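Local coordinates for protein glycosyl hydrolase (Bacteroides ovatus, PDB 3QC2) that is a glycosyl hydrolase-like protein whose chain probably folds as a five-bladed beta-propeller of antiparallel sheets, at residues Thr59-Gly63 / Glu64-Leu68. Numbering follows the deposited sequence.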
loop_
_atom_site.group_PDB
_atom_site.type_symbol
_atom_site.label_atom_id
_atom_site.label_comp_id
_atom_site.label_asym_id
_atom_site.label_seq_id
_atom_site.Cartn_x
_atom_site.Cartn_y
_atom_site.Cartn_z
ATOM N N THR A 59 4.820 -9.746 -0.965
ATOM C CA THR A 59 6.226 -9.957 -0.794
ATOM C C THR A 59 6.632 -11.343 -1.282
ATOM O O THR A 59 5.797 -12.120 -1.730
ATOM C CB THR A 59 6.634 -9.750 0.695
ATOM O OG1 THR A 59 8.051 -9.820 0.822
ATOM C CG2 THR A 59 5.970 -10.794 1.603
ATOM N N LEU A 60 7.932 -11.621 -1.213
ATOM C CA LEU A 60 8.485 -12.895 -1.626
ATOM C C LEU A 60 8.856 -13.709 -0.386
ATOM O O LEU A 60 9.467 -13.173 0.557
ATOM C CB LEU A 60 9.723 -12.663 -2.480
ATOM C CG LEU A 60 10.410 -13.883 -3.074
ATOM C CD1 LEU A 60 9.460 -14.605 -4.035
ATOM C CD2 LEU A 60 11.726 -13.476 -3.784
ATOM N N TYR A 61 8.486 -14.995 -0.391
ATOM C CA TYR A 61 8.788 -15.926 0.720
ATOM C C TYR A 61 8.838 -17.365 0.197
ATOM O O TYR A 61 7.876 -17.838 -0.395
ATOM C CB TYR A 61 7.731 -15.795 1.827
ATOM C CG TYR A 61 7.952 -16.682 3.057
ATOM C CD1 TYR A 61 8.955 -16.388 3.988
ATOM C CD2 TYR A 61 7.122 -17.787 3.312
ATOM C CE1 TYR A 61 9.151 -17.186 5.131
ATOM C CE2 TYR A 61 7.309 -18.593 4.457
ATOM C CZ TYR A 61 8.325 -18.280 5.359
ATOM O OH TYR A 61 8.523 -19.051 6.477
ATOM N N ASN A 62 9.977 -18.043 0.406
ATOM C CA ASN A 62 10.162 -19.447 -0.024
ATOM C C ASN A 62 9.851 -19.706 -1.495
ATOM O O ASN A 62 9.167 -20.672 -1.830
ATOM C CB ASN A 62 9.323 -20.400 0.863
ATOM C CG ASN A 62 10.026 -20.782 2.145
ATOM O OD1 ASN A 62 10.828 -20.004 2.709
ATOM N ND2 ASN A 62 9.739 -22.000 2.626
ATOM N N GLY A 63 10.356 -18.843 -2.369
ATOM C CA GLY A 63 10.123 -18.984 -3.817
ATOM C C GLY A 63 8.658 -18.805 -4.244
ATOM O O GLY A 63 8.273 -19.235 -5.327
ATOM N N GLU A 64 7.853 -18.166 -3.387
ATOM C CA GLU A 64 6.424 -17.928 -3.666
ATOM C C GLU A 64 6.035 -16.523 -3.317
ATOM O O GLU A 64 6.657 -15.897 -2.462
ATOM C CB GLU A 64 5.558 -18.879 -2.843
ATOM C CG GLU A 64 5.666 -20.330 -3.244
ATOM C CD GLU A 64 4.752 -21.242 -2.417
ATOM O OE1 GLU A 64 4.246 -20.791 -1.353
ATOM O OE2 GLU A 64 4.551 -22.413 -2.821
ATOM N N ILE A 65 4.995 -16.022 -3.975
ATOM C CA ILE A 65 4.469 -14.701 -3.680
ATOM C C ILE A 65 3.419 -14.823 -2.583
ATOM O O ILE A 65 2.452 -15.560 -2.740
ATOM C CB ILE A 65 3.809 -14.061 -4.906
ATOM C CG1 ILE A 65 4.856 -13.758 -5.977
ATOM C CG2 ILE A 65 3.044 -12.764 -4.494
ATOM C CD1 ILE A 65 4.288 -13.159 -7.240
ATOM N N VAL A 66 3.620 -14.113 -1.470
ATOM C CA VAL A 66 2.658 -14.102 -0.362
ATOM C C VAL A 66 1.958 -12.749 -0.321
ATOM O O VAL A 66 2.598 -11.699 -0.437
ATOM C CB VAL A 66 3.333 -14.363 0.998
ATOM C CG1 VAL A 66 2.376 -14.075 2.146
ATOM C CG2 VAL A 66 3.848 -15.800 1.080
ATOM N N VAL A 67 0.646 -12.782 -0.175
ATOM C CA VAL A 67 -0.143 -11.590 -0.074
ATOM C C VAL A 67 -0.900 -11.574 1.247
ATOM O O VAL A 67 -1.451 -12.585 1.658
ATOM C CB VAL A 67 -1.174 -11.480 -1.251
ATOM C CG1 VAL A 67 -2.327 -10.547 -0.890
ATOM C CG2 VAL A 67 -0.478 -11.034 -2.552
ATOM N N LEU A 68 -0.863 -10.430 1.927
ATOM C CA LEU A 68 -1.686 -10.200 3.105
ATOM C C LEU A 68 -2.715 -9.174 2.678
ATOM O O LEU A 68 -2.360 -8.051 2.306
ATOM C CB LEU A 68 -0.899 -9.709 4.313
ATOM C CG LEU A 68 -0.292 -10.819 5.185
ATOM C CD1 LEU A 68 0.789 -11.527 4.464
ATOM C CD2 LEU A 68 0.225 -10.216 6.476
#
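Tyr61 and Val66 meet on one face of a tight beta hairpin, where the CB of Tyr61 lies 4.0 Å from CG2 of Val66, diagonally across the two strands. CG of Tyr61 stands anti to the backbone N (chi1 -178°), which carries the ring away from the partner strand; Val66 CG2 lies oblique to that ring. The amide oxygen OD1 of Asn62, the next residue, sits 3.9 Å above the plane of the Tyr61 ring, over its centre. Thr59 and Glu64 share this face; the methyl CG2 of Thr59 comes within 4.0 Å of the carbonyl O of Val66, while Glu64 sets its CB 3.5 Å from the carbonyl O of Tyr61 and runs on, extended, toward Thr90. On the reverse face, Leu60 and Ile65 form a non-hydrogen-bonded pair, and Leu60 bends CD1 to 3.5 Å from the carbonyl O of Glu64.

The backbone sets this register. Thr59 and Val66 make a hydrogen-bonded pair through both N-H groups, and Tyr61 and Glu64 make another. In the second, Tyr61 N reaches Glu64 O at 2.9 Å and nearly straight (167°), whereas Glu64 N approaches Tyr61 O from above the carbonyl plane. That bond closes the type I' turn, a two-residue hairpin loop in which Asn62 and Gly63 both have positive phi.

The hairpin supplies the first two strands, 52-61 and 64-72, of a four-stranded antiparallel sheet, consistent with a beta-propeller blade. Strand 84-91 follows; there Thr90 OG1 hydrogen-bonds Glu64 OE1, and Tyr88 and Thr90 pack on Val66. Leu60 and Ile65 rest on Phe332 of strand 324-332, while Thr59 touches Tyr134 of strand 134-141, in the next such sheet.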